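Local coordinates for lipoprotein (Colwellia psychrerythraea, PDB 3O0Y) that is of uncharacterised function, a putative bacterial lipoprotein of the DUF885 family that probably shares ancestry with the metallopeptidases of the MA clan, at residues G213-H218 and A248-V253. Residues are numbered along the deposited sequence; the frame is centred on the assembly and turned at random.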
ATOM      1  N   GLY A 213     -10.515   0.183 -25.858  1.00 19.47           N
ATOM      2  CA  GLY A 213     -11.899   0.549 -26.175  1.00 19.46           C
ATOM      3  C   GLY A 213     -11.995   1.938 -26.732  1.00 19.14           C
ATOM      4  O   GLY A 213     -11.002   2.671 -26.824  1.00 19.07           O
ATOM      5  N   SER A 214     -13.188   2.336 -27.156  1.00 19.74           N
ATOM      6  CA  SER A 214     -13.313   3.676 -27.740  1.00 19.20           C
ATOM      7  C   SER A 214     -13.159   4.700 -26.622  1.00 17.00           C
ATOM      8  O   SER A 214     -13.577   4.469 -25.496  1.00 17.34           O
ATOM      9  CB  SER A 214     -14.687   3.882 -28.403  1.00 19.10           C
ATOM     10  OG  SER A 214     -15.707   3.656 -27.427  1.00 24.29           O
ATOM     11  N   ALA A 215     -12.679   5.868 -26.999  1.00 17.46           N
ATOM     12  CA  ALA A 215     -12.494   6.969 -26.037  1.00 17.11           C
ATOM     13  C   ALA A 215     -13.823   7.351 -25.392  1.00 18.11           C
ATOM     14  O   ALA A 215     -13.869   7.645 -24.195  1.00 16.70           O
ATOM     15  CB  ALA A 215     -11.891   8.168 -26.731  1.00 15.73           C
ATOM     16  N   GLU A 216     -14.914   7.318 -26.180  1.00 17.00           N
ATOM     17  CA  GLU A 216     -16.242   7.738 -25.705  1.00 19.35           C
ATOM     18  C   GLU A 216     -16.750   6.826 -24.637  1.00 18.35           C
ATOM     19  O   GLU A 216     -17.674   7.183 -23.887  1.00 20.70           O
ATOM     20  CB  GLU A 216     -17.307   7.731 -26.834  1.00 20.08           C
ATOM     21  CG  GLU A 216     -17.005   8.606 -28.046  1.00 28.56           C
ATOM     22  CD  GLU A 216     -15.696   8.265 -28.836  1.00 35.89           C
ATOM     23  OE1 GLU A 216     -15.269   7.089 -28.877  1.00 33.37           O
ATOM     24  OE2 GLU A 216     -15.090   9.206 -29.425  1.00 43.91           O
ATOM     25  N   GLN A 217     -16.189   5.614 -24.551  1.00 16.59           N
ATOM     26  CA  GLN A 217     -16.623   4.669 -23.527  1.00 15.04           C
ATOM     27  C   GLN A 217     -15.552   4.388 -22.447  1.00 14.52           C
ATOM     28  O   GLN A 217     -15.743   3.527 -21.554  1.00 14.61           O
ATOM     29  CB  GLN A 217     -17.136   3.381 -24.153  1.00 18.70           C
ATOM     30  CG  GLN A 217     -18.596   3.518 -24.786  1.00 20.75           C
ATOM     31  CD  GLN A 217     -19.652   3.887 -23.725  1.00 31.86           C
ATOM     32  OE1 GLN A 217     -19.614   3.387 -22.570  1.00 32.50           O
ATOM     33  NE2 GLN A 217     -20.562   4.813 -24.086  1.00 32.73           N
ATOM     34  N   HIS A 218     -14.546   5.242 -22.422  1.00 13.20           N
ATOM     35  CA  HIS A 218     -13.454   5.063 -21.485  1.00 12.79           C
ATOM     36  C   HIS A 218     -13.950   5.310 -20.046  1.00 12.05           C
ATOM     37  O   HIS A 218     -14.833   6.174 -19.788  1.00 12.80           O
ATOM     38  CB  HIS A 218     -12.317   6.010 -21.817  1.00 12.71           C
ATOM     39  CG  HIS A 218     -11.034   5.645 -21.147  1.00 16.36           C
ATOM     40  ND1 HIS A 218     -10.691   6.111 -19.884  1.00 14.08           N
ATOM     41  CD2 HIS A 218     -10.018   4.842 -21.558  1.00 17.24           C
ATOM     42  CE1 HIS A 218      -9.524   5.573 -19.543  1.00 18.45           C
ATOM     43  NE2 HIS A 218      -9.094   4.799 -20.537  1.00 15.74           N
ATOM     44  N   ALA A 248     -13.440  14.793 -25.500  1.00 13.43           N
ATOM     45  CA  ALA A 248     -12.422  15.430 -26.321  1.00 13.10           C
ATOM     46  C   ALA A 248     -11.014  15.296 -25.726  1.00 14.45           C
ATOM     47  O   ALA A 248     -10.062  14.949 -26.437  1.00 13.74           O
ATOM     48  CB  ALA A 248     -12.750  16.881 -26.568  1.00 13.95           C
ATOM     49  N   LYS A 249     -10.854  15.563 -24.435  1.00 13.14           N
ATOM     50  CA  LYS A 249      -9.516  15.370 -23.847  1.00 13.40           C
ATOM     51  C   LYS A 249      -9.059  13.925 -23.905  1.00 12.95           C
ATOM     52  O   LYS A 249      -7.871  13.649 -24.101  1.00 14.22           O
ATOM     53  CB  LYS A 249      -9.453  15.867 -22.410  1.00 13.58           C
ATOM     54  CG  LYS A 249      -9.750  17.339 -22.202  1.00 14.05           C
ATOM     55  CD  LYS A 249      -8.793  18.215 -22.924  1.00 19.36           C
ATOM     56  CE  LYS A 249      -9.044  19.687 -22.583  1.00 23.96           C
ATOM     57  NZ  LYS A 249      -8.183  20.563 -23.397  1.00 26.29           N
ATOM     58  N   VAL A 250      -9.958  13.007 -23.648  1.00 12.06           N
ATOM     59  CA  VAL A 250      -9.592  11.580 -23.586  1.00 13.07           C
ATOM     60  C   VAL A 250      -9.123  11.175 -24.986  1.00 13.46           C
ATOM     61  O   VAL A 250      -8.058  10.537 -25.146  1.00 12.58           O
ATOM     62  CB  VAL A 250     -10.735  10.708 -23.096  1.00 12.84           C
ATOM     63  CG1 VAL A 250     -10.453   9.185 -23.298  1.00 12.51           C
ATOM     64  CG2 VAL A 250     -11.069  10.978 -21.598  1.00 14.65           C
ATOM     65  N   SER A 251      -9.901  11.552 -26.011  1.00 12.67           N
ATOM     66  CA  SER A 251      -9.599  11.184 -27.388  1.00 14.30           C
ATOM     67  C   SER A 251      -8.377  11.862 -27.900  1.00 14.70           C
ATOM     68  O   SER A 251      -7.533  11.257 -28.588  1.00 16.50           O
ATOM     69  CB  SER A 251     -10.787  11.565 -28.300  1.00 15.36           C
ATOM     70  OG  SER A 251     -10.470  11.248 -29.633  1.00 22.28           O
ATOM     71  N   GLN A 252      -8.273  13.144 -27.636  1.00 15.87           N
ATOM     72  CA  GLN A 252      -7.226  13.927 -28.257  1.00 16.83           C
ATOM     73  C   GLN A 252      -5.903  14.002 -27.496  1.00 15.85           C
ATOM     74  O   GLN A 252      -4.834  14.264 -28.114  1.00 13.46           O
ATOM     75  CB  GLN A 252      -7.729  15.332 -28.501  1.00 18.22           C
ATOM     76  CG  GLN A 252      -8.942  15.355 -29.451  1.00 21.89           C
ATOM     77  CD  GLN A 252      -9.660  16.698 -29.466  1.00 26.93           C
ATOM     78  OE1 GLN A 252      -9.098  17.728 -29.089  1.00 29.63           O
ATOM     79  NE2 GLN A 252     -10.916  16.693 -29.948  1.00 30.81           N
ATOM     80  N   VAL A 253      -5.989  13.844 -26.169  1.00 13.92           N
ATOM     81  CA  VAL A 253      -4.806  14.033 -25.333  1.00 14.24           C
ATOM     82  C   VAL A 253      -4.436  12.693 -24.636  1.00 13.63           C
ATOM     83  O   VAL A 253      -3.316  12.207 -24.818  1.00 11.52           O
ATOM     84  CB  VAL A 253      -4.964  15.152 -24.360  1.00 14.58           C
ATOM     85  CG1 VAL A 253      -3.643  15.374 -23.635  1.00 13.71           C
ATOM     86  CG2 VAL A 253      -5.346  16.492 -25.124  1.00 15.14           C
TER
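Ala215 and Ser251 bring the two backbones to 5.3 Å between their CA atoms, where the loop 213-218, with a 3-10 stretch at 215-216, rests on one flank of the helical segment 248-253. The methyl of Ala215 points at the helix and meets both its backbone and its side chains: CB lies 3.8 Å from Ser251 CA and 3.9 Å from Val250 CG1. Ser251 adds its CB, 3.9 Å from Ala215 CB. The turn itself is held by backbone bonds from Gln217 N to Ser214 O, 3.0 Å long, and from His218 N to Ala215 O, 3.1 Å long, and the carbonyl oxygen of Ala215 has Val250 CG1 at van der Waals distance. All this belongs to the connection between helices 197-210 and 219-228, laid against the long helix 236-268 in a mainly helical part of the chain, the centre of the contact about 29 Å from the centre of the chain. His218 occupies the N-cap position of helix 219-228, its ND1 hydrogen-bonded to Phe220 N. His218 CB comes 4.0 Å from Val250 CG1, the methyl that chi1 (169°) places opposite the valine's own N and that approaches the imidazole obliquely. Phe210 and Phe220 also meet the ring, and Gly213 O accepts a hydrogen bond from Tyr255 OH of the long helix.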